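Local coordinates for alpha-glucosidase (Bacteroides thetaiotaomicron, PDB 5XFM), which hydrolyses beta-L-arabinopyranosides and alpha-galactosides as a bifunctional glycoside hydrolase of family 97, at residues A[199-202]-A[206-209]; A[144-149]-A[261-266]; A[316-321]-A[345-350]; A[324-329]-A[529-534]. The protein carries 1 engineered substitution. All blocks are in the same frame, centred on the assembly; numbering follows the deposited sequence.

Interaction 1 of 4, residues A[199-202]-A[206-209]; sequences FRIG and WVLV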
loop_
_atom_site.group_PDB
_atom_site.type_symbol
_atom_site.label_atom_id
_atom_site.label_comp_id
_atom_site.label_asym_id
_atom_site.label_seq_id
_atom_site.Cartn_x
_atom_site.Cartn_y
_atom_site.Cartn_z
ATOM N N PHE A 199 -11.134 10.831 -2.448
ATOM C CA PHE A 199 -12.005 11.974 -2.650
ATOM C C PHE A 199 -13.403 11.668 -2.144
ATOM O O PHE A 199 -13.937 10.586 -2.381
ATOM C CB PHE A 199 -12.063 12.365 -4.121
ATOM C CG PHE A 199 -10.746 12.800 -4.695
ATOM C CD1 PHE A 199 -9.839 11.867 -5.170
ATOM C CD2 PHE A 199 -10.433 14.144 -4.800
ATOM C CE1 PHE A 199 -8.632 12.267 -5.717
ATOM C CE2 PHE A 199 -9.231 14.550 -5.348
ATOM C CZ PHE A 199 -8.328 13.608 -5.806
ATOM N N ARG A 200 -13.973 12.617 -1.409
ATOM C CA ARG A 200 -15.361 12.531 -0.997
ATOM C C ARG A 200 -16.209 13.421 -1.894
ATOM O O ARG A 200 -15.984 14.634 -1.981
ATOM C CB ARG A 200 -15.524 12.924 0.470
ATOM C CG ARG A 200 -16.973 12.933 0.942
ATOM C CD ARG A 200 -17.074 13.047 2.457
ATOM N NE ARG A 200 -16.745 14.375 2.955
ATOM C CZ ARG A 200 -17.597 15.395 2.975
ATOM N NH1 ARG A 200 -18.830 15.235 2.504
ATOM N NH2 ARG A 200 -17.211 16.574 3.458
ATOM N N ILE A 201 -17.164 12.797 -2.581
ATOM C CA ILE A 201 -18.001 13.484 -3.557
ATOM C C ILE A 201 -19.255 14.054 -2.884
ATOM O O ILE A 201 -20.379 13.651 -3.188
ATOM C CB ILE A 201 -18.398 12.537 -4.705
ATOM C CG1 ILE A 201 -17.193 11.680 -5.127
ATOM C CG2 ILE A 201 -18.930 13.323 -5.897
ATOM C CD1 ILE A 201 -16.027 12.484 -5.684
ATOM N N GLY A 202 -19.049 14.989 -1.961
ATOM C CA GLY A 202 -20.145 15.571 -1.214
ATOM C C GLY A 202 -20.882 14.499 -0.442
ATOM O O GLY A 202 -20.319 13.851 0.440
ATOM N N TRP A 206 -17.829 8.123 -2.681
ATOM C CA TRP A 206 -16.376 8.172 -2.605
ATOM C C TRP A 206 -15.672 7.715 -3.883
ATOM O O TRP A 206 -16.149 6.826 -4.601
ATOM C CB TRP A 206 -15.886 7.314 -1.430
ATOM C CG TRP A 206 -16.511 7.658 -0.105
ATOM C CD1 TRP A 206 -17.717 7.228 0.373
ATOM C CD2 TRP A 206 -15.964 8.518 0.904
ATOM N NE1 TRP A 206 -17.947 7.757 1.620
ATOM C CE2 TRP A 206 -16.885 8.552 1.969
ATOM C CE3 TRP A 206 -14.778 9.255 1.013
ATOM C CZ2 TRP A 206 -16.660 9.300 3.129
ATOM C CZ3 TRP A 206 -14.554 9.994 2.164
ATOM C CH2 TRP A 206 -15.493 10.012 3.205
ATOM N N VAL A 207 -14.511 8.312 -4.128
ATOM C CA VAL A 207 -13.642 7.934 -5.238
ATOM C C VAL A 207 -12.175 7.788 -4.790
ATOM O O VAL A 207 -11.632 8.672 -4.154
ATOM C CB VAL A 207 -13.711 8.964 -6.371
ATOM C CG1 VAL A 207 -12.660 8.658 -7.433
ATOM C CG2 VAL A 207 -15.119 9.004 -6.981
ATOM N N LEU A 208 -11.544 6.665 -5.112
ATOM C CA LEU A 208 -10.117 6.471 -4.870
ATOM C C LEU A 208 -9.348 6.329 -6.183
ATOM O O LEU A 208 -9.589 5.400 -6.956
ATOM C CB LEU A 208 -9.883 5.235 -4.012
ATOM C CG LEU A 208 -8.430 4.953 -3.621
ATOM C CD1 LEU A 208 -7.921 5.908 -2.532
ATOM C CD2 LEU A 208 -8.260 3.496 -3.213
ATOM N N VAL A 209 -8.427 7.252 -6.428
ATOM C CA VAL A 209 -7.614 7.252 -7.644
ATOM C C VAL A 209 -6.239 6.638 -7.383
ATOM O O VAL A 209 -5.548 7.033 -6.445
ATOM C CB VAL A 209 -7.442 8.686 -8.190
ATOM C CG1 VAL A 209 -6.441 8.728 -9.323
ATOM C CG2 VAL A 209 -8.795 9.250 -8.626
#

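Interaction 2 of 4, residues A[144-149]-A[261-266]; sequences TGFRFP and RTITVG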
loop_
_atom_site.group_PDB
_atom_site.type_symbol
_atom_site.label_atom_id
_atom_site.label_comp_id
_atom_site.label_asym_id
_atom_site.label_seq_id
_atom_site.Cartn_x
_atom_site.Cartn_y
_atom_site.Cartn_z
ATOM N N THR A 144 -3.695 12.406 -19.251
ATOM C CA THR A 144 -4.632 11.653 -18.411
ATOM C C THR A 144 -4.991 12.398 -17.135
ATOM O O THR A 144 -4.111 12.801 -16.367
ATOM C CB THR A 144 -4.048 10.276 -18.023
ATOM O OG1 THR A 144 -3.562 9.605 -19.193
ATOM C CG2 THR A 144 -5.095 9.410 -17.323
ATOM N N GLY A 145 -6.286 12.573 -16.903
ATOM C CA GLY A 145 -6.736 13.378 -15.779
ATOM C C GLY A 145 -7.954 12.852 -15.043
ATOM O O GLY A 145 -8.581 11.870 -15.447
ATOM N N PHE A 146 -8.253 13.503 -13.925
ATOM C CA PHE A 146 -9.404 13.204 -13.087
ATOM C C PHE A 146 -10.024 14.521 -12.611
ATOM O O PHE A 146 -9.403 15.276 -11.851
ATOM C CB PHE A 146 -8.995 12.326 -11.903
ATOM C CG PHE A 146 -8.148 11.148 -12.295
ATOM C CD1 PHE A 146 -6.769 11.257 -12.360
ATOM C CD2 PHE A 146 -8.733 9.938 -12.625
ATOM C CE1 PHE A 146 -5.994 10.180 -12.732
ATOM C CE2 PHE A 146 -7.958 8.855 -13.002
ATOM C CZ PHE A 146 -6.589 8.979 -13.055
ATOM N N ARG A 147 -11.230 14.806 -13.091
ATOM C CA ARG A 147 -11.943 16.028 -12.748
ATOM C C ARG A 147 -13.127 15.698 -11.846
ATOM O O ARG A 147 -13.853 14.743 -12.098
ATOM C CB ARG A 147 -12.411 16.750 -14.009
ATOM C CG ARG A 147 -12.978 18.123 -13.745
ATOM C CD ARG A 147 -13.503 18.801 -15.004
ATOM N NE ARG A 147 -12.535 18.881 -16.099
ATOM C CZ ARG A 147 -11.806 19.965 -16.359
ATOM N NH1 ARG A 147 -11.908 21.026 -15.575
ATOM N NH2 ARG A 147 -10.957 19.989 -17.381
ATOM N N PHE A 148 -13.297 16.458 -10.771
ATOM C CA PHE A 148 -14.314 16.134 -9.769
ATOM C C PHE A 148 -15.426 17.169 -9.655
ATOM O O PHE A 148 -15.231 18.331 -10.010
ATOM C CB PHE A 148 -13.656 15.935 -8.400
ATOM C CG PHE A 148 -12.714 14.774 -8.357
ATOM C CD1 PHE A 148 -13.179 13.499 -8.075
ATOM C CD2 PHE A 148 -11.367 14.952 -8.610
ATOM C CE1 PHE A 148 -12.309 12.422 -8.038
ATOM C CE2 PHE A 148 -10.496 13.880 -8.576
ATOM C CZ PHE A 148 -10.970 12.616 -8.290
ATOM N N PRO A 149 -16.606 16.742 -9.173
ATOM C CA PRO A 149 -17.663 17.720 -8.892
ATOM C C PRO A 149 -17.204 18.770 -7.894
ATOM O O PRO A 149 -16.430 18.483 -6.982
ATOM C CB PRO A 149 -18.790 16.866 -8.310
ATOM C CG PRO A 149 -18.558 15.513 -8.869
ATOM C CD PRO A 149 -17.068 15.357 -8.976
ATOM N N ARG A 261 -4.585 2.960 -14.900
ATOM C CA ARG A 261 -5.109 4.021 -14.047
ATOM C C ARG A 261 -6.367 3.474 -13.378
ATOM O O ARG A 261 -7.236 2.933 -14.066
ATOM C CB ARG A 261 -5.464 5.240 -14.882
ATOM C CG ARG A 261 -4.406 5.640 -15.894
ATOM C CD ARG A 261 -3.161 6.099 -15.229
ATOM N NE ARG A 261 -2.034 6.283 -16.142
ATOM C CZ ARG A 261 -0.792 5.914 -15.841
ATOM N NH1 ARG A 261 -0.536 5.308 -14.685
ATOM N NH2 ARG A 261 0.190 6.113 -16.704
ATOM N N THR A 262 -6.495 3.619 -12.065
ATOM C CA THR A 262 -7.606 2.979 -11.368
ATOM C C THR A 262 -8.508 3.957 -10.620
ATOM O O THR A 262 -8.043 4.876 -9.937
ATOM C CB THR A 262 -7.102 1.920 -10.368
ATOM O OG1 THR A 262 -6.453 2.566 -9.266
ATOM C CG2 THR A 262 -6.115 0.963 -11.050
ATOM N N ILE A 263 -9.811 3.729 -10.748
ATOM C CA ILE A 263 -10.826 4.529 -10.083
ATOM C C ILE A 263 -11.789 3.635 -9.305
ATOM O O ILE A 263 -12.592 2.918 -9.896
ATOM C CB ILE A 263 -11.636 5.359 -11.088
ATOM C CG1 ILE A 263 -10.712 6.079 -12.070
ATOM C CG2 ILE A 263 -12.551 6.337 -10.362
ATOM C CD1 ILE A 263 -11.453 6.745 -13.220
ATOM N N THR A 264 -11.693 3.656 -7.982
ATOM C CA THR A 264 -12.601 2.880 -7.150
ATOM C C THR A 264 -13.714 3.800 -6.676
ATOM O O THR A 264 -13.468 4.755 -5.956
ATOM C CB THR A 264 -11.872 2.266 -5.943
ATOM O OG1 THR A 264 -10.822 1.413 -6.407
ATOM C CG2 THR A 264 -12.834 1.468 -5.072
ATOM N N VAL A 265 -14.941 3.534 -7.087
ATOM C CA VAL A 265 -16.014 4.495 -6.850
ATOM C C VAL A 265 -17.204 3.802 -6.194
ATOM O O VAL A 265 -17.504 2.652 -6.503
ATOM C CB VAL A 265 -16.415 5.205 -8.164
ATOM C CG1 VAL A 265 -16.407 4.228 -9.315
ATOM C CG2 VAL A 265 -17.771 5.912 -8.036
ATOM N N GLY A 266 -17.867 4.490 -5.269
ATOM C CA GLY A 266 -19.078 3.943 -4.681
ATOM C C GLY A 266 -19.908 4.995 -3.981
ATOM O O GLY A 266 -19.490 6.139 -3.872
#

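Interaction 3 of 4, residues A[316-321]-A[345-350]; sequences RYIDFA and KSLVEY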
loop_
_atom_site.group_PDB
_atom_site.type_symbol
_atom_site.label_atom_id
_atom_site.label_comp_id
_atom_site.label_asym_id
_atom_site.label_seq_id
_atom_site.Cartn_x
_atom_site.Cartn_y
_atom_site.Cartn_z
ATOM N N ARG A 316 19.276 -11.785 22.077
ATOM C CA ARG A 316 18.115 -11.476 22.904
ATOM C C ARG A 316 16.816 -11.483 22.101
ATOM O O ARG A 316 15.828 -12.083 22.524
ATOM C CB ARG A 316 18.310 -10.116 23.584
ATOM C CG ARG A 316 19.072 -10.205 24.891
ATOM C CD ARG A 316 19.321 -8.841 25.505
ATOM N NE ARG A 316 20.125 -8.957 26.718
ATOM C CZ ARG A 316 21.410 -8.624 26.790
ATOM N NH1 ARG A 316 22.033 -8.147 25.718
ATOM N NH2 ARG A 316 22.073 -8.766 27.932
ATOM N N TYR A 317 16.814 -10.832 20.940
ATOM C CA TYR A 317 15.591 -10.750 20.140
ATOM C C TYR A 317 15.268 -12.049 19.406
ATOM O O TYR A 317 14.104 -12.336 19.118
ATOM C CB TYR A 317 15.684 -9.578 19.161
ATOM C CG TYR A 317 15.057 -8.332 19.736
ATOM C CD1 TYR A 317 15.722 -7.596 20.706
ATOM C CD2 TYR A 317 13.806 -7.893 19.319
ATOM C CE1 TYR A 317 15.165 -6.461 21.250
ATOM C CE2 TYR A 317 13.238 -6.752 19.863
ATOM C CZ TYR A 317 13.928 -6.040 20.827
ATOM O OH TYR A 317 13.394 -4.902 21.384
ATOM N N ILE A 318 16.298 -12.826 19.097
ATOM C CA ILE A 318 16.105 -14.166 18.562
ATOM C C ILE A 318 15.423 -15.051 19.610
ATOM O O ILE A 318 14.472 -15.783 19.310
ATOM C CB ILE A 318 17.453 -14.779 18.126
ATOM C CG1 ILE A 318 17.915 -14.141 16.812
ATOM C CG2 ILE A 318 17.344 -16.282 17.975
ATOM C CD1 ILE A 318 19.345 -14.454 16.449
ATOM N N ASP A 319 15.912 -14.961 20.844
ATOM C CA ASP A 319 15.318 -15.664 21.978
ATOM C C ASP A 319 13.875 -15.236 22.195
ATOM O O ASP A 319 13.011 -16.060 22.484
ATOM C CB ASP A 319 16.124 -15.411 23.260
ATOM C CG ASP A 319 17.426 -16.189 23.303
ATOM O OD1 ASP A 319 17.588 -17.148 22.518
ATOM O OD2 ASP A 319 18.295 -15.835 24.129
ATOM N N PHE A 320 13.635 -13.935 22.072
ATOM C CA PHE A 320 12.302 -13.366 22.247
ATOM C C PHE A 320 11.368 -13.895 21.161
ATOM O O PHE A 320 10.223 -14.243 21.434
ATOM C CB PHE A 320 12.366 -11.831 22.229
ATOM C CG PHE A 320 11.038 -11.162 22.443
ATOM C CD1 PHE A 320 10.196 -11.567 23.464
ATOM C CD2 PHE A 320 10.634 -10.119 21.628
ATOM C CE1 PHE A 320 8.971 -10.949 23.664
ATOM C CE2 PHE A 320 9.404 -9.501 21.823
ATOM C CZ PHE A 320 8.574 -9.920 22.842
ATOM N N ALA A 321 11.857 -13.959 19.928
ATOM C CA ALA A 321 11.078 -14.547 18.839
ATOM C C ALA A 321 10.734 -15.994 19.163
ATOM O O ALA A 321 9.598 -16.419 18.994
ATOM C CB ALA A 321 11.836 -14.461 17.524
ATOM N N LYS A 345 26.737 -15.919 10.446
ATOM C CA LYS A 345 26.502 -17.349 10.248
ATOM C C LYS A 345 26.191 -18.072 11.555
ATOM O O LYS A 345 25.307 -18.936 11.616
ATOM C CB LYS A 345 27.718 -17.983 9.575
ATOM C CG LYS A 345 27.785 -19.497 9.669
ATOM C CD LYS A 345 28.915 -20.043 8.809
ATOM C CE LYS A 345 29.266 -21.469 9.195
ATOM N NZ LYS A 345 29.922 -21.503 10.534
ATOM N N SER A 346 26.913 -17.711 12.607
ATOM C CA SER A 346 26.684 -18.322 13.907
ATOM C C SER A 346 25.392 -17.788 14.508
ATOM O O SER A 346 24.694 -18.499 15.228
ATOM C CB SER A 346 27.871 -18.075 14.843
ATOM O OG SER A 346 27.988 -16.706 15.186
ATOM N N LEU A 347 25.061 -16.542 14.185
ATOM C CA LEU A 347 23.787 -15.970 14.617
ATOM C C LEU A 347 22.624 -16.702 13.935
ATOM O O LEU A 347 21.615 -17.020 14.571
ATOM C CB LEU A 347 23.746 -14.467 14.318
ATOM C CG LEU A 347 23.077 -13.519 15.321
ATOM C CD1 LEU A 347 23.370 -13.895 16.773
ATOM C CD2 LEU A 347 23.516 -12.085 15.053
ATOM N N VAL A 348 22.779 -16.982 12.645
ATOM C CA VAL A 348 21.775 -17.724 11.879
ATOM C C VAL A 348 21.613 -19.137 12.432
ATOM O O VAL A 348 20.493 -19.630 12.589
ATOM C CB VAL A 348 22.133 -17.791 10.372
ATOM C CG1 VAL A 348 21.244 -18.781 9.641
ATOM C CG2 VAL A 348 22.041 -16.407 9.724
ATOM N N GLU A 349 22.735 -19.792 12.708
ATOM C CA GLU A 349 22.725 -21.131 13.293
ATOM C C GLU A 349 21.992 -21.137 14.640
ATOM O O GLU A 349 21.153 -22.004 14.916
ATOM C CB GLU A 349 24.152 -21.635 13.442
ATOM C CG GLU A 349 24.742 -22.093 12.127
ATOM C CD GLU A 349 26.232 -22.341 12.211
ATOM O OE1 GLU A 349 26.899 -21.698 13.054
ATOM O OE2 GLU A 349 26.737 -23.160 11.413
ATOM N N TYR A 350 22.317 -20.152 15.471
ATOM C CA TYR A 350 21.697 -20.009 16.780
ATOM C C TYR A 350 20.185 -19.829 16.635
ATOM O O TYR A 350 19.407 -20.488 17.325
ATOM C CB TYR A 350 22.299 -18.817 17.530
ATOM C CG TYR A 350 21.705 -18.595 18.904
ATOM C CD1 TYR A 350 22.137 -19.339 19.998
ATOM C CD2 TYR A 350 20.694 -17.663 19.102
ATOM C CE1 TYR A 350 21.593 -19.145 21.256
ATOM C CE2 TYR A 350 20.139 -17.468 20.353
ATOM C CZ TYR A 350 20.594 -18.209 21.428
ATOM O OH TYR A 350 20.046 -18.016 22.675
#

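Interaction 4 of 4, residues A[324-329]-A[529-534]; sequences MGYEYA and FALAPN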
loop_
_atom_site.group_PDB
_atom_site.type_symbol
_atom_site.label_atom_id
_atom_site.label_comp_id
_atom_site.label_asym_id
_atom_site.label_seq_id
_atom_site.Cartn_x
_atom_site.Cartn_y
_atom_site.Cartn_z
ATOM N N MET A 324 8.081 -16.111 21.755
ATOM C CA MET A 324 6.823 -15.683 21.173
ATOM C C MET A 324 6.305 -16.696 20.150
ATOM O O MET A 324 5.150 -16.639 19.729
ATOM C CB MET A 324 6.990 -14.305 20.533
ATOM C CG MET A 324 7.212 -13.197 21.543
ATOM S SD MET A 324 5.799 -12.939 22.634
ATOM C CE MET A 324 4.534 -12.475 21.450
ATOM N N GLY A 325 7.168 -17.625 19.747
ATOM C CA GLY A 325 6.807 -18.587 18.722
ATOM C C GLY A 325 6.781 -17.905 17.369
ATOM O O GLY A 325 6.106 -18.358 16.440
ATOM N N TYR A 326 7.507 -16.796 17.263
ATOM C CA TYR A 326 7.552 -16.039 16.016
ATOM C C TYR A 326 8.506 -16.687 15.023
ATOM O O TYR A 326 9.526 -17.268 15.411
ATOM C CB TYR A 326 7.951 -14.582 16.271
ATOM C CG TYR A 326 6.795 -13.707 16.712
ATOM C CD1 TYR A 326 5.567 -14.265 17.053
ATOM C CD2 TYR A 326 6.923 -12.324 16.761
ATOM C CE1 TYR A 326 4.508 -13.472 17.449
ATOM C CE2 TYR A 326 5.867 -11.524 17.154
ATOM C CZ TYR A 326 4.664 -12.103 17.496
ATOM O OH TYR A 326 3.612 -11.314 17.888
ATOM N N GLU A 327 8.154 -16.589 13.743
ATOM C CA GLU A 327 8.920 -17.215 12.670
ATOM C C GLU A 327 10.227 -16.507 12.354
ATOM O O GLU A 327 11.187 -17.143 11.921
ATOM C CB GLU A 327 8.082 -17.316 11.392
ATOM C CG GLU A 327 6.914 -18.283 11.474
ATOM C CD GLU A 327 5.784 -17.785 12.351
ATOM O OE1 GLU A 327 5.472 -16.576 12.291
ATOM O OE2 GLU A 327 5.207 -18.603 13.099
ATOM N N TYR A 328 10.256 -15.192 12.524
ATOM C CA TYR A 328 11.396 -14.417 12.046
ATOM C C TYR A 328 11.970 -13.454 13.075
ATOM O O TYR A 328 11.332 -13.125 14.079
ATOM C CB TYR A 328 11.008 -13.655 10.773
ATOM C CG TYR A 328 10.614 -14.583 9.638
ATOM C CD1 TYR A 328 11.549 -15.436 9.056
ATOM C CD2 TYR A 328 9.305 -14.638 9.181
ATOM C CE1 TYR A 328 11.192 -16.296 8.037
ATOM C CE2 TYR A 328 8.940 -15.496 8.161
ATOM C CZ TYR A 328 9.884 -16.321 7.595
ATOM O OH TYR A 328 9.521 -17.178 6.585
ATOM N N ALA A 329 13.216 -13.064 12.827
ATOM C CA ALA A 329 13.842 -11.936 13.488
ATOM C C ALA A 329 14.494 -11.044 12.436
ATOM O O ALA A 329 15.274 -11.516 11.605
ATOM C CB ALA A 329 14.873 -12.401 14.514
ATOM N N PHE A 529 6.464 -6.577 14.180
ATOM C CA PHE A 529 5.829 -5.752 15.201
ATOM C C PHE A 529 6.848 -5.085 16.107
ATOM O O PHE A 529 7.991 -5.542 16.222
ATOM C CB PHE A 529 4.855 -6.584 16.041
ATOM C CG PHE A 529 3.688 -7.117 15.264
ATOM C CD1 PHE A 529 3.492 -8.481 15.130
ATOM C CD2 PHE A 529 2.796 -6.250 14.653
ATOM C CE1 PHE A 529 2.424 -8.969 14.411
ATOM C CE2 PHE A 529 1.727 -6.730 13.935
ATOM C CZ PHE A 529 1.536 -8.094 13.816
ATOM N N ALA A 530 6.434 -3.998 16.748
ATOM C CA ALA A 530 7.333 -3.250 17.613
ATOM C C ALA A 530 7.312 -3.746 19.063
ATOM O O ALA A 530 7.338 -2.950 19.996
ATOM C CB ALA A 530 6.980 -1.779 17.561
ATOM N N LEU A 531 7.292 -5.060 19.247
ATOM C CA LEU A 531 7.383 -5.631 20.583
ATOM C C LEU A 531 8.830 -5.614 21.073
ATOM O O LEU A 531 9.759 -5.421 20.290
ATOM C CB LEU A 531 6.834 -7.059 20.602
ATOM C CG LEU A 531 5.357 -7.228 20.263
ATOM C CD1 LEU A 531 4.952 -8.688 20.335
ATOM C CD2 LEU A 531 4.506 -6.382 21.183
ATOM N N ALA A 532 9.011 -5.808 22.374
ATOM C CA ALA A 532 10.346 -5.921 22.965
ATOM C C ALA A 532 10.313 -6.947 24.104
ATOM O O ALA A 532 9.257 -7.184 24.687
ATOM C CB ALA A 532 10.823 -4.576 23.447
ATOM N N PRO A 533 11.460 -7.574 24.413
ATOM C CA PRO A 533 11.494 -8.636 25.431
ATOM C C PRO A 533 10.872 -8.242 26.775
ATOM O O PRO A 533 10.151 -9.041 27.387
ATOM C CB PRO A 533 12.991 -8.913 25.597
ATOM C CG PRO A 533 13.611 -8.485 24.321
ATOM C CD PRO A 533 12.752 -7.415 23.723
ATOM N N ASN A 534 11.126 -7.013 27.211
ATOM C CA ASN A 534 10.572 -6.508 28.464
ATOM C C ASN A 534 9.043 -6.546 28.511
ATOM O O ASN A 534 8.455 -6.511 29.593
ATOM C CB ASN A 534 11.067 -5.085 28.719
ATOM C CG ASN A 534 10.755 -4.149 27.575
ATOM O OD1 ASN A 534 11.430 -4.165 26.548
ATOM N ND2 ASN A 534 9.743 -3.313 27.753
#

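Interaction 1 of 4, residues A[199-202]-A[206-209]
Two groups of the opposite strand converge on Phe-199 O. Val-207 N gives Phe-199 O a nearly straight hydrogen bond of 2.9 Å. Trp-206 CA adds a weaker C-H...O contact, 3.4 Å from Phe-199 O. The return bond from Phe-199 N to Val-207 O, 2.8 Å, makes these residues a hydrogen-bonded antiparallel pair. Arg-200 and Trp-206 form the next, non-hydrogen-bonded pair, and their side chains share the sheet face opposite to that of Phe-199 and Val-207. The arginine's aliphatic part lies over the indole: CG stands 4.0 Å from the centroid of the six-membered ring, a CH-pi contact, while CD reaches within 3.5 Å of Trp-206 CH2. A bend at chi3 (73°) turns the guanidinium off the ring, letting NH1 reach Gly-202 O and NE meet Asp-180. With an alanine here, the indole is likely to lose the aliphatic chain packed over it and Asp-180 its ionic mate. On the Phe-199 face, Ile-201 CD1 packs 3.8 Å from Val-207 CG2, branched apolar groups suited to a buried layer. The hairpin of strands 197-200 and 206-212 is flanked by strand 153-156 beside Arg-200 and strand 256-266 beside Trp-206, with strand 47-59 packed against Val-207.

Interaction 2 of 4, residues A[144-149]-A[261-266]
Phe-146 packs its ring against Ile-263 and Arg-261, and this apolar contact carries most of the meeting between the two strands. Its CE2 lies 4.0 Å from Ile-263 CG1 and 4.1 Å from Ile-263 CD1, the isoleucine arm approaching the ring obliquely. The neighbouring ring corner is met by Arg-261: CB of the arginine sits near the ring plane, at the edge, 4.3 Å from Phe-146 CZ. The methyl of Thr-144 crosses the aliphatic chain of Arg-261 obliquely, CG2 to CG at 4.1 Å. A flat ring and a branched aliphatic chain suit this buried layer, since both fill space without polar groups that would need partners.

The polar contribution is indirect, for no hydrogen bond crosses between the two segments. A bend at chi2 (-66°) keeps the methylenes of Arg-261 beside Thr-144 and Phe-146 and carries the guanidinium on to two carboxylates: NH2 pairs with Glu-142 and NH1 with Glu-211. Glu-142 also hydrogen-bonds to Thr-144 OG1, which is further bonded to Tyr-126. One glutamate thus links the polar ends of both residues, and the paired charges probably offset the cost of burying an arginine.

The nearest CA atoms are 8.8 Å apart, between Thr-144 and Arg-261, too far for strand pairing; this is side-chain packing between two sheets of the N-terminal beta-sandwich domain, which belongs to the galactose mutarotase-like clan. Strand 136-147 lies in one sheet and strand 256-266 in the other, while strands 39-44 and 47-59 supply Tyr-40 and Leu-50 to the same layer around Phe-146 and Ile-263.

Interaction 3 of 4, residues A[316-321]-A[345-350]
Tyr-350 extends toward Asp-319 because its CG stands anti to the backbone N (chi1 180°), throwing the phenol across to the other helix; Asp-319 has CG beside its own N and offers its carboxylate to the arriving hydroxyl. The resulting hydrogen bond, from Tyr-350 OH to Asp-319 OD1, measures 2.6 Å and uses the syn lone pair of the oxygen. Carboxylate and ring planes are turned 55° from each other, and OD1 lies at the ring's edge, near its plane. The negative charge nearby would probably favour the protonated phenol.

Next to the hydrogen bond the contact is apolar. Ile-318 projects toward the second helix and divides its two arms: CG2 lies obliquely against the ring, 3.8 Å from Tyr-350 CD2, whereas CD1 packs 4.0 Å from Leu-347 CG. A beta-branched residue suits this place, as its separate branches serve two partners about one helical turn apart.

Helices 311-324 and 341-353 are outer helices of the TIM-barrel catalytic domain, linked through barrel strand 328-331 and the short helix 335-338. Like neighbouring helices of a beta/alpha barrel they run nearly parallel, their local axes 10.9 Å apart and inclined by 20°. Replacing Tyr-350 by a phenylalanine would probably keep the packing on Ile-318 yet leave Asp-319 OD1 without its hydroxyl donor. The tyrosine ring also makes a cation-pi contact with Lys-354 and touches Val-315, and Leu-347 packs on Tyr-311, Gln-314 and Val-315 of helix 311-324.

Interaction 4 of 4, residues A[324-329]-A[529-534]
The ring of Tyr-326 has Met-324 CB over one face, 3.7 Å above its plane and offset toward the rim, while its hydroxyl end meets Phe-529 and Leu-531 of the other segment, both approaching obliquely. Phe-529 presents CD1 to Tyr-326 OH at 4.0 Å, and the two aromatic side chains cross at about a right angle. This is the junction in the TIM-barrel domain where the chain passes from helix 311-324 to strand 328-331 and meets the loop that leaves strand 526-528.

A Schellman motif makes the turn. Gly-325 is its C-prime residue, with a positive phi (74°) that glycine accepts readily, and Tyr-326 N closes back on Ala-321 O. The chain then leaves the helix with Tyr-326 directed toward 529-534. A tyrosine suits the site because its ring packs among apolar groups while its hydroxyl has a partner of its own: OH hydrogen-bonds to the backbone O of Met-547, in helix 541-549; this helix also packs on Phe-529 and Met-324. That bond gives the buried hydroxyl a partner, although no hydrogen bond crosses between the two segments.

Met-324 suits its place because its flexible chain can curl against Leu-531. Successive turns at chi2 (-64°) and chi3 (-62°) bend the thioether so that its methyl group, rather than its sulfur, faces the loop. Leu-531 receives both neighbours on one branch: its CD1 lies 3.8 Å from Tyr-326 OH and 4.0 Å from Met-324 CE.

Overall arrangement
Interactions 1 and 2 belong to the N-terminal beta-sandwich, interactions 3 and 4 to the TIM barrel, on opposite sides of the chain's centre; centres of 1 and 3 are about 47 Å apart. Within each domain the pair touches. Strand 206-212 of interaction 1 is hydrogen-bonded to strand 256-266 of interaction 2, so pairing within a sheet continues into packing between sheets. Helix 311-324 supplies both interaction 3 and the start of interaction 4, and its Tyr-317 packs on Ala-532 and Pro-533. Interactions 1, 2 and 4 are buried, but only the first has backbone bonds across it. Interaction 3, partly buried, carries a side-chain hydrogen bond on its more exposed side.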